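Local structure of type 4 fimbrial biogenesis protein PilY1 (Pseudomonas aeruginosa, 3HX6) at residues 54-60 and 141-145; 315-319 and 369-373; 389-395 and 431-437. The protein primes type IV pilus assembly, acts in twitching motility and host-cell adhesion, and through its calcium-binding C-terminal domain appears to regulate pilus retraction. The protein carries 3 engineered substitutions. All blocks are in the same frame, centred on the assembly; numbering follows the deposited sequence.

Contact 1. Residues 54-60 and 141-145; sequences TVGKAQY and VVADA
Gln59 and Asp144 bring the backbones of 54-60 and 141-145 to within 6.0 Å between their CA atoms, whereas Val55 and Val142, at the other end, stay 7.2 Å apart. The contact joins neighbouring sheets of the PilY1 beta-propeller: 54-55 and 141-147 are each an edge strand of a four-stranded antiparallel sheet, and the loop that follows 54-55 folds over the second of these edges. Asp144 and Gln59 exchange bonds. Gln59 N donates to Asp144 OD2 over 2.6 Å, reaching it from above the carboxylate plane. In return Asp144 N donates to Gln59 OE1 at 2.8 Å, nearly straight (161°). With CG anti to the backbone N (chi1 166°) and the chain stretched out beyond it, Gln59 spans the gap to that amide. Asp144 OD1 accepts a hydrogen bond from a water that also donates to Lys57 O, and Tyr74 and Thr153 hold the same carboxylate from outside. Between the strands, one methyl of each valine meets the other, Val55 CG2 lying 3.8 Å from Val142 CG1. The Tyr60 ring stands almost perpendicular to the Asp144 carboxylate (86°); its CE2 lies 3.5 Å from Asp144 CB, and its OH is 2.9 Å from Asp144 O.

Contact 2. Residues 315-319 and 369-373; sequences LYSAV and YGIWD
A sheet-to-sheet interface of the PilY1 beta-propeller forms here: strand 307-317, at the edge of one four-stranded antiparallel sheet, packs through side chains on strand 367-373 of the next sheet. Leu315 and Tyr316 together face Leu277 in a classic beta bulge, and both of their side chains point at 369-373. Ile371 meets the pair with different branches. Its CD1 lies over one face of the Tyr316 ring, 3.8 Å from the centroid and 24° off the normal, a CH-pi contact, while its CG2 packs against Leu315 CG at 4.0 Å. Leu315 CD1 continues to the CG of Asp373, whose carboxylate is bound by Arg279 and Tyr269. The Tyr316 ring, swung out with CG anti to the backbone N (chi1 -169°), meets the Tyr369 ring obliquely, planes at 48° and centroids 5.1 Å apart. Ala318 CB abuts Tyr369 CE1 at 3.6 Å. Polar groups gather at the phenol ends, where Gln326 and Arg389 also bond Tyr369 OH. One water sits among the hydroxyls, 2.7 Å from Tyr316 OH and 2.9 Å from Tyr369 OH, and accepts a hydrogen bond from Val319 N over 3.2 Å.

Contact 3. Residues 389-395 and 431-437; sequences RGNLQQQ and QSGWYLD
A salt bridge joins Arg389 to Asp437 end-on: NH2 donates to OD1 over 2.7 Å and NH1 to OD2 over 2.9 Å, each oxygen using its syn lone pair. Guanidinium and carboxylate are nearly coplanar, 19° apart, which suits this paired grip. Thr367 also bonds Asp437 OD1, and Arg389 NE reaches on to Val319 O. Backbone bonds alternate as between parallel strands: Gln393 N donates to Gly433 O, Tyr435 N to Gln393 O at 3.2 Å, and Gln395 N to Tyr435 O. Strands 392-405 and 433-437 are thus parallel neighbours in a mixed sheet whose other adjacent pairs run antiparallel. CH-pi contacts meet the Tyr435 ring on both faces: Arg389 CG stands 4.3 Å from the centroid over one, and Gln394 CA 4.0 Å from it over the opposite one. Leu392 CB meets the ring edge. Tyr435 CG lies between the backbone N and carbonyl carbon (chi1 70°), which turns the ring back across 389-395. Among side-chain amides, Gln431 OE1 accepts from Asn421 N, and Gln431 NE2 donates almost straight (176°) to Gln393 OE1 at 2.9 Å, from above the plane of the Gln393 side-chain carbonyl, while Gln393 NE2 bonds Gln394 O at 2.8 Å.

In the fold
The three contacts follow one another along the chain, each closing before the next opens. Contact 1 lies across the centre of the chain from the other two, its centre about 32 Å from that of contact 2 and about 37 Å from that of contact 3. Contacts 1 and 2 each join neighbouring sheets of the propeller. The centres of contacts 2 and 3 are about 9 Å apart. Strand 367-373 of contact 2 lies in the same mixed sheet as both strands of contact 3, antiparallel to its neighbour 433-437; Trp372 N to Ser432 O and Gly370 N to Trp434 O are probable hydrogen bonds between them. A strand from later in the chain is thereby inserted between 367-373 and 392-405.

Contact 1. Residues 54-60 and 141-145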
ATOM      1  N   THR A  54     -12.700  11.160  -2.454  1.00 44.47           N
ATOM      2  CA  THR A  54     -13.300   9.843  -2.600  1.00 43.89           C
ATOM      3  C   THR A  54     -13.646   9.270  -1.230  1.00 41.81           C
ATOM      4  O   THR A  54     -12.876   9.398  -0.281  1.00 41.87           O
ATOM      5  CB  THR A  54     -12.354   8.865  -3.324  1.00 44.88           C
ATOM      6  OG1 THR A  54     -12.917   7.546  -3.284  1.00 46.01           O
ATOM      7  CG2 THR A  54     -10.983   8.860  -2.668  1.00 44.63           C
ATOM      8  N   VAL A  55     -14.813   8.644  -1.130  1.00 40.03           N
ATOM      9  CA  VAL A  55     -15.250   8.061   0.130  1.00 37.90           C
ATOM     10  C   VAL A  55     -15.448   6.554   0.029  1.00 37.14           C
ATOM     11  O   VAL A  55     -16.466   6.080  -0.478  1.00 36.25           O
ATOM     12  CB  VAL A  55     -16.569   8.704   0.611  1.00 37.96           C
ATOM     13  CG1 VAL A  55     -17.032   8.035   1.892  1.00 35.54           C
ATOM     14  CG2 VAL A  55     -16.368  10.201   0.833  1.00 37.64           C
ATOM     15  N   GLY A  56     -14.459   5.811   0.518  1.00 36.22           N
ATOM     16  CA  GLY A  56     -14.526   4.362   0.505  1.00 35.47           C
ATOM     17  C   GLY A  56     -14.363   3.813   1.911  1.00 34.77           C
ATOM     18  O   GLY A  56     -15.341   3.669   2.645  1.00 33.90           O
ATOM     19  N   LYS A  57     -13.122   3.517   2.290  1.00 34.25           N
ATOM     20  CA  LYS A  57     -12.824   2.984   3.616  1.00 34.57           C
ATOM     21  C   LYS A  57     -12.685   4.093   4.657  1.00 33.28           C
ATOM     22  O   LYS A  57     -12.672   5.283   4.320  1.00 31.76           O
ATOM     23  CB  LYS A  57     -11.520   2.183   3.593  1.00 36.21           C
ATOM     24  CG  LYS A  57     -11.567   0.892   2.797  1.00 41.93           C
ATOM     25  CD  LYS A  57     -10.318   0.066   3.069  1.00 44.60           C
ATOM     26  CE  LYS A  57     -10.353  -1.264   2.337  1.00 48.01           C
ATOM     27  NZ  LYS A  57      -9.201  -2.135   2.720  1.00 51.27           N
ATOM     28  N   ALA A  58     -12.580   3.691   5.922  1.00 30.13           N
ATOM     29  CA  ALA A  58     -12.412   4.643   7.012  1.00 28.18           C
ATOM     30  C   ALA A  58     -11.121   5.394   6.710  1.00 27.56           C
ATOM     31  O   ALA A  58     -10.167   4.820   6.181  1.00 26.68           O
ATOM     32  CB  ALA A  58     -12.303   3.916   8.340  1.00 24.84           C
ATOM     33  N   GLN A  59     -11.096   6.677   7.041  1.00 26.48           N
ATOM     34  CA  GLN A  59      -9.931   7.499   6.769  1.00 27.29           C
ATOM     35  C   GLN A  59      -8.722   7.239   7.657  1.00 26.37           C
ATOM     36  O   GLN A  59      -7.588   7.330   7.198  1.00 24.93           O
ATOM     37  CB  GLN A  59     -10.316   8.980   6.855  1.00 28.11           C
ATOM     38  CG  GLN A  59      -9.131   9.928   6.923  1.00 29.31           C
ATOM     39  CD  GLN A  59      -9.547  11.387   6.911  1.00 30.39           C
ATOM     40  OE1 GLN A  59     -10.578  11.758   7.473  1.00 29.36           O
ATOM     41  NE2 GLN A  59      -8.730  12.227   6.284  1.00 31.47           N
ATOM     42  N   TYR A  60      -8.954   6.904   8.920  1.00 27.45           N
ATOM     43  CA  TYR A  60      -7.846   6.701   9.849  1.00 26.94           C
ATOM     44  C   TYR A  60      -7.599   5.257  10.256  1.00 27.63           C
ATOM     45  O   TYR A  60      -8.379   4.358   9.947  1.00 26.35           O
ATOM     46  CB  TYR A  60      -8.082   7.519  11.126  1.00 28.24           C
ATOM     47  CG  TYR A  60      -8.608   8.924  10.903  1.00 29.78           C
ATOM     48  CD1 TYR A  60      -7.868   9.867  10.192  1.00 31.77           C
ATOM     49  CD2 TYR A  60      -9.853   9.308  11.403  1.00 28.98           C
ATOM     50  CE1 TYR A  60      -8.358  11.165   9.982  1.00 31.87           C
ATOM     51  CE2 TYR A  60     -10.350  10.599  11.201  1.00 30.42           C
ATOM     52  CZ  TYR A  60      -9.599  11.523  10.488  1.00 32.30           C
ATOM     53  OH  TYR A  60     -10.099  12.793  10.259  1.00 32.87           O
ATOM     54  N   VAL A 141     -13.971  18.689   0.563  1.00 19.93           N
ATOM     55  CA  VAL A 141     -13.117  17.982   1.504  1.00 19.52           C
ATOM     56  C   VAL A 141     -13.938  16.891   2.182  1.00 20.28           C
ATOM     57  O   VAL A 141     -15.052  17.145   2.642  1.00 22.84           O
ATOM     58  CB  VAL A 141     -12.579  18.943   2.583  1.00 17.05           C
ATOM     59  CG1 VAL A 141     -12.010  18.153   3.754  1.00 18.18           C
ATOM     60  CG2 VAL A 141     -11.514  19.846   1.986  1.00 17.24           C
ATOM     61  N   VAL A 142     -13.406  15.673   2.224  1.00 19.22           N
ATOM     62  CA  VAL A 142     -14.106  14.581   2.891  1.00 19.02           C
ATOM     63  C   VAL A 142     -13.213  14.110   4.028  1.00 17.37           C
ATOM     64  O   VAL A 142     -11.997  14.038   3.878  1.00 17.04           O
ATOM     65  CB  VAL A 142     -14.393  13.388   1.940  1.00 19.02           C
ATOM     66  CG1 VAL A 142     -15.245  13.855   0.766  1.00 21.16           C
ATOM     67  CG2 VAL A 142     -13.089  12.771   1.446  1.00 18.56           C
ATOM     68  N   ALA A 143     -13.809  13.802   5.170  1.00 16.25           N
ATOM     69  CA  ALA A 143     -13.024  13.350   6.303  1.00 16.47           C
ATOM     70  C   ALA A 143     -13.908  12.636   7.302  1.00 16.62           C
ATOM     71  O   ALA A 143     -15.133  12.760   7.262  1.00 17.27           O
ATOM     72  CB  ALA A 143     -12.339  14.545   6.977  1.00 17.16           C
ATOM     73  N   ASP A 144     -13.283  11.862   8.181  1.00 15.87           N
ATOM     74  CA  ASP A 144     -14.022  11.174   9.223  1.00 16.89           C
ATOM     75  C   ASP A 144     -14.015  12.117  10.415  1.00 15.94           C
ATOM     76  O   ASP A 144     -13.004  12.756  10.702  1.00 15.05           O
ATOM     77  CB  ASP A 144     -13.351   9.850   9.591  1.00 18.61           C
ATOM     78  CG  ASP A 144     -13.572   8.776   8.541  1.00 19.64           C
ATOM     79  OD1 ASP A 144     -14.445   8.970   7.675  1.00 20.04           O
ATOM     80  OD2 ASP A 144     -12.884   7.738   8.590  1.00 20.66           O
ATOM     81  N   ALA A 145     -15.152  12.233  11.085  1.00 15.19           N
ATOM     82  CA  ALA A 145     -15.256  13.108  12.239  1.00 15.10           C
ATOM     83  C   ALA A 145     -16.186  12.477  13.261  1.00 14.91           C
ATOM     84  O   ALA A 145     -17.008  11.632  12.927  1.00 15.51           O
ATOM     85  CB  ALA A 145     -15.783  14.482  11.816  1.00 12.18           C
TER
HETATM   86  O   HOH W   1     -13.977   7.681   5.346  1.00 22.57           O

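Contact 2. Residues 315-319 and 369-373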
ATOM      1  N   LEU A 315       3.867  34.983  11.612  1.00 15.67           N
ATOM      2  CA  LEU A 315       5.153  34.299  11.667  1.00 14.35           C
ATOM      3  C   LEU A 315       6.074  34.916  10.621  1.00 13.29           C
ATOM      4  O   LEU A 315       7.287  35.013  10.816  1.00 12.78           O
ATOM      5  CB  LEU A 315       4.982  32.812  11.345  1.00 13.17           C
ATOM      6  CG  LEU A 315       6.253  31.960  11.335  1.00 11.52           C
ATOM      7  CD1 LEU A 315       6.700  31.683  12.781  1.00 11.75           C
ATOM      8  CD2 LEU A 315       5.977  30.648  10.621  1.00 11.31           C
ATOM      9  N   TYR A 316       5.474  35.336   9.512  1.00 13.97           N
ATOM     10  CA  TYR A 316       6.222  35.891   8.394  1.00 13.79           C
ATOM     11  C   TYR A 316       5.288  36.662   7.453  1.00 14.38           C
ATOM     12  O   TYR A 316       4.076  36.437   7.443  1.00 12.84           O
ATOM     13  CB  TYR A 316       6.880  34.722   7.641  1.00 14.08           C
ATOM     14  CG  TYR A 316       7.902  35.108   6.601  1.00 15.23           C
ATOM     15  CD1 TYR A 316       7.561  35.207   5.250  1.00 14.87           C
ATOM     16  CD2 TYR A 316       9.216  35.398   6.974  1.00 15.11           C
ATOM     17  CE1 TYR A 316       8.513  35.590   4.291  1.00 15.43           C
ATOM     18  CE2 TYR A 316      10.168  35.779   6.029  1.00 15.31           C
ATOM     19  CZ  TYR A 316       9.815  35.874   4.697  1.00 15.91           C
ATOM     20  OH  TYR A 316      10.772  36.252   3.780  1.00 17.64           O
ATOM     21  N   SER A 317       5.854  37.590   6.685  1.00 13.93           N
ATOM     22  CA  SER A 317       5.090  38.360   5.703  1.00 13.22           C
ATOM     23  C   SER A 317       5.869  38.263   4.398  1.00 15.18           C
ATOM     24  O   SER A 317       6.972  38.804   4.275  1.00 15.83           O
ATOM     25  CB  SER A 317       4.955  39.818   6.133  1.00 12.69           C
ATOM     26  OG  SER A 317       4.116  39.934   7.264  1.00 15.04           O
ATOM     27  N   ALA A 318       5.285  37.560   3.433  1.00 13.97           N
ATOM     28  CA  ALA A 318       5.906  37.326   2.137  1.00 15.25           C
ATOM     29  C   ALA A 318       5.842  38.476   1.137  1.00 15.25           C
ATOM     30  O   ALA A 318       4.766  38.968   0.803  1.00 15.06           O
ATOM     31  CB  ALA A 318       5.296  36.063   1.503  1.00 12.25           C
ATOM     32  N   VAL A 319       7.014  38.883   0.659  1.00 16.17           N
ATOM     33  CA  VAL A 319       7.134  39.935  -0.342  1.00 16.12           C
ATOM     34  C   VAL A 319       8.150  39.456  -1.371  1.00 16.04           C
ATOM     35  O   VAL A 319       9.082  38.717  -1.034  1.00 16.79           O
ATOM     36  CB  VAL A 319       7.633  41.274   0.266  1.00 17.75           C
ATOM     37  CG1 VAL A 319       6.627  41.786   1.287  1.00 17.40           C
ATOM     38  CG2 VAL A 319       9.007  41.086   0.905  1.00 18.44           C
ATOM     39  N   TYR A 369       8.638  29.342   0.597  1.00 12.54           N
ATOM     40  CA  TYR A 369       9.376  29.690   1.804  1.00 12.85           C
ATOM     41  C   TYR A 369       9.412  28.569   2.821  1.00 12.81           C
ATOM     42  O   TYR A 369       8.489  27.761   2.909  1.00 14.15           O
ATOM     43  CB  TYR A 369       8.747  30.905   2.507  1.00 12.36           C
ATOM     44  CG  TYR A 369       8.765  32.190   1.715  1.00 14.39           C
ATOM     45  CD1 TYR A 369       7.679  32.558   0.925  1.00 12.31           C
ATOM     46  CD2 TYR A 369       9.869  33.044   1.764  1.00 12.46           C
ATOM     47  CE1 TYR A 369       7.685  33.747   0.202  1.00 14.49           C
ATOM     48  CE2 TYR A 369       9.891  34.236   1.041  1.00 14.39           C
ATOM     49  CZ  TYR A 369       8.797  34.582   0.265  1.00 13.77           C
ATOM     50  OH  TYR A 369       8.810  35.754  -0.450  1.00 14.80           O
ATOM     51  N   GLY A 370      10.489  28.559   3.600  1.00 11.99           N
ATOM     52  CA  GLY A 370      10.659  27.602   4.673  1.00 10.94           C
ATOM     53  C   GLY A 370      11.055  28.457   5.867  1.00 13.62           C
ATOM     54  O   GLY A 370      12.197  28.902   5.954  1.00 11.64           O
ATOM     55  N   ILE A 371      10.117  28.700   6.781  1.00 13.79           N
ATOM     56  CA  ILE A 371      10.381  29.536   7.950  1.00 13.15           C
ATOM     57  C   ILE A 371      10.434  28.757   9.263  1.00 12.88           C
ATOM     58  O   ILE A 371       9.554  27.962   9.569  1.00 10.23           O
ATOM     59  CB  ILE A 371       9.306  30.635   8.097  1.00 12.19           C
ATOM     60  CG1 ILE A 371       9.245  31.483   6.827  1.00 13.24           C
ATOM     61  CG2 ILE A 371       9.621  31.508   9.316  1.00 14.49           C
ATOM     62  CD1 ILE A 371      10.536  32.202   6.492  1.00  7.29           C
ATOM     63  N   TRP A 372      11.463  29.014  10.057  1.00 12.40           N
ATOM     64  CA  TRP A 372      11.613  28.317  11.325  1.00 13.48           C
ATOM     65  C   TRP A 372      10.734  28.886  12.432  1.00 12.54           C
ATOM     66  O   TRP A 372      10.889  30.037  12.820  1.00 14.61           O
ATOM     67  CB  TRP A 372      13.073  28.372  11.769  1.00 14.17           C
ATOM     68  CG  TRP A 372      13.411  27.490  12.934  1.00 17.16           C
ATOM     69  CD1 TRP A 372      12.598  26.576  13.544  1.00 16.73           C
ATOM     70  CD2 TRP A 372      14.684  27.390  13.583  1.00 15.70           C
ATOM     71  NE1 TRP A 372      13.287  25.912  14.526  1.00 15.84           N
ATOM     72  CE2 TRP A 372      14.570  26.389  14.572  1.00 16.89           C
ATOM     73  CE3 TRP A 372      15.912  28.047  13.421  1.00 17.63           C
ATOM     74  CZ2 TRP A 372      15.643  26.026  15.400  1.00 17.79           C
ATOM     75  CZ3 TRP A 372      16.982  27.688  14.247  1.00 17.50           C
ATOM     76  CH2 TRP A 372      16.836  26.685  15.223  1.00 17.38           C
ATOM     77  N   ASP A 373       9.794  28.082  12.916  1.00 10.91           N
ATOM     78  CA  ASP A 373       8.949  28.490  14.035  1.00 12.50           C
ATOM     79  C   ASP A 373       9.623  27.762  15.200  1.00 11.50           C
ATOM     80  O   ASP A 373       9.522  26.546  15.303  1.00 10.91           O
ATOM     81  CB  ASP A 373       7.516  27.975  13.874  1.00 12.25           C
ATOM     82  CG  ASP A 373       6.609  28.422  15.006  1.00 15.14           C
ATOM     83  OD1 ASP A 373       7.135  28.955  16.012  1.00 15.51           O
ATOM     84  OD2 ASP A 373       5.376  28.238  14.899  1.00 12.99           O
TER
HETATM   85  O   HOH W   2       9.654  37.468   1.694  1.00 14.16           O

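Contact 3. Residues 389-395 and 431-437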
ATOM      1  N   ARG A 389      13.786  38.068   3.661  1.00 18.88           N
ATOM      2  CA  ARG A 389      14.571  37.151   2.845  1.00 20.90           C
ATOM      3  C   ARG A 389      16.034  37.164   3.288  1.00 20.63           C
ATOM      4  O   ARG A 389      16.744  36.172   3.131  1.00 21.56           O
ATOM      5  CB  ARG A 389      14.489  37.559   1.374  1.00 20.77           C
ATOM      6  CG  ARG A 389      13.110  37.415   0.774  1.00 21.42           C
ATOM      7  CD  ARG A 389      13.086  37.928  -0.654  1.00 21.83           C
ATOM      8  NE  ARG A 389      11.881  37.479  -1.332  1.00 23.48           N
ATOM      9  CZ  ARG A 389      11.870  36.874  -2.512  1.00 21.01           C
ATOM     10  NH1 ARG A 389      13.007  36.652  -3.158  1.00 19.22           N
ATOM     11  NH2 ARG A 389      10.721  36.464  -3.028  1.00 19.75           N
ATOM     12  N   GLY A 390      16.473  38.298   3.833  1.00 19.35           N
ATOM     13  CA  GLY A 390      17.850  38.439   4.285  1.00 18.48           C
ATOM     14  C   GLY A 390      18.243  37.472   5.388  1.00 19.51           C
ATOM     15  O   GLY A 390      19.421  37.131   5.537  1.00 19.09           O
ATOM     16  N   ASN A 391      17.263  37.026   6.169  1.00 18.08           N
ATOM     17  CA  ASN A 391      17.524  36.083   7.255  1.00 17.03           C
ATOM     18  C   ASN A 391      17.396  34.647   6.767  1.00 18.05           C
ATOM     19  O   ASN A 391      17.527  33.705   7.550  1.00 18.59           O
ATOM     20  CB  ASN A 391      16.526  36.292   8.386  1.00 16.51           C
ATOM     21  CG  ASN A 391      16.427  37.736   8.808  1.00 19.87           C
ATOM     22  OD1 ASN A 391      15.417  38.394   8.569  1.00 18.24           O
ATOM     23  ND2 ASN A 391      17.485  38.245   9.429  1.00 17.95           N
ATOM     24  N   LEU A 392      17.141  34.482   5.474  1.00 16.58           N
ATOM     25  CA  LEU A 392      16.948  33.155   4.905  1.00 15.57           C
ATOM     26  C   LEU A 392      18.000  32.801   3.866  1.00 15.88           C
ATOM     27  O   LEU A 392      18.641  33.679   3.296  1.00 16.90           O
ATOM     28  CB  LEU A 392      15.558  33.080   4.255  1.00 14.37           C
ATOM     29  CG  LEU A 392      14.384  33.646   5.061  1.00 12.28           C
ATOM     30  CD1 LEU A 392      13.110  33.579   4.228  1.00 11.59           C
ATOM     31  CD2 LEU A 392      14.226  32.870   6.361  1.00 10.83           C
ATOM     32  N   GLN A 393      18.168  31.506   3.630  1.00 15.82           N
ATOM     33  CA  GLN A 393      19.113  31.034   2.638  1.00 16.93           C
ATOM     34  C   GLN A 393      18.376  30.896   1.319  1.00 17.54           C
ATOM     35  O   GLN A 393      17.401  30.154   1.211  1.00 17.49           O
ATOM     36  CB  GLN A 393      19.686  29.675   3.023  1.00 17.20           C
ATOM     37  CG  GLN A 393      20.572  29.081   1.939  1.00 17.61           C
ATOM     38  CD  GLN A 393      21.689  30.025   1.546  1.00 18.73           C
ATOM     39  OE1 GLN A 393      22.403  30.537   2.405  1.00 21.96           O
ATOM     40  NE2 GLN A 393      21.851  30.258   0.251  1.00 15.47           N
ATOM     41  N   GLN A 394      18.847  31.620   0.318  1.00 17.86           N
ATOM     42  CA  GLN A 394      18.240  31.573  -0.996  1.00 18.11           C
ATOM     43  C   GLN A 394      18.605  30.282  -1.719  1.00 17.37           C
ATOM     44  O   GLN A 394      19.697  29.742  -1.542  1.00 17.67           O
ATOM     45  CB  GLN A 394      18.718  32.769  -1.824  1.00 18.81           C
ATOM     46  CG  GLN A 394      18.253  32.767  -3.270  1.00 20.03           C
ATOM     47  CD  GLN A 394      18.914  33.871  -4.082  1.00 24.83           C
ATOM     48  OE1 GLN A 394      20.141  33.950  -4.152  1.00 23.46           O
ATOM     49  NE2 GLN A 394      18.105  34.722  -4.698  1.00 22.74           N
ATOM     50  N   GLN A 395      17.664  29.783  -2.510  1.00 14.44           N
ATOM     51  CA  GLN A 395      17.872  28.597  -3.333  1.00 14.06           C
ATOM     52  C   GLN A 395      17.338  29.068  -4.683  1.00 16.27           C
ATOM     53  O   GLN A 395      16.526  29.999  -4.745  1.00 15.72           O
ATOM     54  CB  GLN A 395      17.054  27.398  -2.837  1.00 13.71           C
ATOM     55  CG  GLN A 395      17.334  26.944  -1.399  1.00 12.45           C
ATOM     56  CD  GLN A 395      18.709  26.314  -1.199  1.00 15.44           C
ATOM     57  OE1 GLN A 395      19.107  26.018  -0.064  1.00 16.04           O
ATOM     58  NE2 GLN A 395      19.438  26.098  -2.291  1.00  9.85           N
ATOM     59  N   GLN A 431      20.502  31.835  10.336  1.00 20.45           N
ATOM     60  CA  GLN A 431      19.489  31.883   9.285  1.00 18.32           C
ATOM     61  C   GLN A 431      18.227  31.250   9.857  1.00 17.71           C
ATOM     62  O   GLN A 431      18.296  30.255  10.573  1.00 17.18           O
ATOM     63  CB  GLN A 431      19.959  31.135   8.031  1.00 18.10           C
ATOM     64  CG  GLN A 431      21.038  31.887   7.247  1.00 16.91           C
ATOM     65  CD  GLN A 431      21.542  31.125   6.039  1.00 18.84           C
ATOM     66  OE1 GLN A 431      21.975  29.980   6.154  1.00 21.56           O
ATOM     67  NE2 GLN A 431      21.497  31.759   4.873  1.00 17.70           N
ATOM     68  N   SER A 432      17.069  31.834   9.572  1.00 18.02           N
ATOM     69  CA  SER A 432      15.832  31.286  10.108  1.00 17.83           C
ATOM     70  C   SER A 432      15.037  30.509   9.084  1.00 17.39           C
ATOM     71  O   SER A 432      13.886  30.142   9.324  1.00 16.36           O
ATOM     72  CB  SER A 432      14.971  32.397  10.695  1.00 17.45           C
ATOM     73  OG  SER A 432      15.578  32.909  11.867  1.00 22.24           O
ATOM     74  N   GLY A 433      15.651  30.245   7.939  1.00 17.13           N
ATOM     75  CA  GLY A 433      14.946  29.494   6.924  1.00 16.47           C
ATOM     76  C   GLY A 433      15.528  29.618   5.536  1.00 15.48           C
ATOM     77  O   GLY A 433      16.730  29.844   5.353  1.00 14.74           O
ATOM     78  N   TRP A 434      14.648  29.486   4.552  1.00 12.83           N
ATOM     79  CA  TRP A 434      15.052  29.543   3.164  1.00 13.65           C
ATOM     80  C   TRP A 434      13.907  29.995   2.280  1.00 13.68           C
ATOM     81  O   TRP A 434      12.769  30.092   2.728  1.00 13.13           O
ATOM     82  CB  TRP A 434      15.517  28.155   2.712  1.00 12.76           C
ATOM     83  CG  TRP A 434      14.533  27.025   3.031  1.00 12.85           C
ATOM     84  CD1 TRP A 434      14.613  26.134   4.064  1.00 11.18           C
ATOM     85  CD2 TRP A 434      13.378  26.642   2.263  1.00 10.69           C
ATOM     86  NE1 TRP A 434      13.590  25.211   3.984  1.00 12.57           N
ATOM     87  CE2 TRP A 434      12.820  25.500   2.887  1.00 12.87           C
ATOM     88  CE3 TRP A 434      12.766  27.146   1.109  1.00 10.59           C
ATOM     89  CZ2 TRP A 434      11.681  24.856   2.391  1.00  9.08           C
ATOM     90  CZ3 TRP A 434      11.626  26.502   0.614  1.00  9.33           C
ATOM     91  CH2 TRP A 434      11.102  25.370   1.257  1.00 10.25           C
ATOM     92  N   TYR A 435      14.223  30.286   1.025  1.00 14.32           N
ATOM     93  CA  TYR A 435      13.210  30.677   0.060  1.00 14.35           C
ATOM     94  C   TYR A 435      13.671  30.265  -1.326  1.00 13.46           C
ATOM     95  O   TYR A 435      14.860  30.101  -1.574  1.00 11.98           O
ATOM     96  CB  TYR A 435      12.920  32.183   0.106  1.00 15.76           C
ATOM     97  CG  TYR A 435      14.020  33.084  -0.421  1.00 19.48           C
ATOM     98  CD1 TYR A 435      15.020  33.565   0.422  1.00 19.66           C
ATOM     99  CD2 TYR A 435      14.030  33.494  -1.758  1.00 21.44           C
ATOM    100  CE1 TYR A 435      16.004  34.443  -0.052  1.00 21.21           C
ATOM    101  CE2 TYR A 435      15.009  34.365  -2.242  1.00 19.91           C
ATOM    102  CZ  TYR A 435      15.989  34.835  -1.383  1.00 21.74           C
ATOM    103  OH  TYR A 435      16.953  35.695  -1.854  1.00 24.48           O
ATOM    104  N   LEU A 436      12.714  30.067  -2.217  1.00 14.48           N
ATOM    105  CA  LEU A 436      13.002  29.666  -3.581  1.00 13.96           C
ATOM    106  C   LEU A 436      11.989  30.372  -4.467  1.00 14.85           C
ATOM    107  O   LEU A 436      10.804  30.090  -4.381  1.00 14.16           O
ATOM    108  CB  LEU A 436      12.844  28.145  -3.721  1.00 12.25           C
ATOM    109  CG  LEU A 436      12.917  27.524  -5.122  1.00 14.80           C
ATOM    110  CD1 LEU A 436      14.328  27.672  -5.675  1.00 14.74           C
ATOM    111  CD2 LEU A 436      12.531  26.044  -5.057  1.00 17.58           C
ATOM    112  N   ASP A 437      12.443  31.303  -5.299  1.00 16.08           N
ATOM    113  CA  ASP A 437      11.521  31.990  -6.192  1.00 17.49           C
ATOM    114  C   ASP A 437      11.190  31.021  -7.325  1.00 17.55           C
ATOM    115  O   ASP A 437      12.071  30.319  -7.836  1.00 17.77           O
ATOM    116  CB  ASP A 437      12.147  33.272  -6.756  1.00 19.07           C
ATOM    117  CG  ASP A 437      12.261  34.381  -5.714  1.00 21.46           C
ATOM    118  OD1 ASP A 437      11.228  34.784  -5.143  1.00 22.29           O
ATOM    119  OD2 ASP A 437      13.389  34.854  -5.463  1.00 24.62           O
TER
HETATM  120  O   HOH W   3      15.649  37.737  -3.204  1.00 30.32           O
HETATM  121  O   HOH W   4      20.707  34.827   4.974  1.00 29.46           O
HETATM  122  O   HOH W   5      15.855  34.410  -6.014  1.00 21.77           O
HETATM  123  O   HOH W   6      15.238  31.571  -6.325  1.00 19.89           O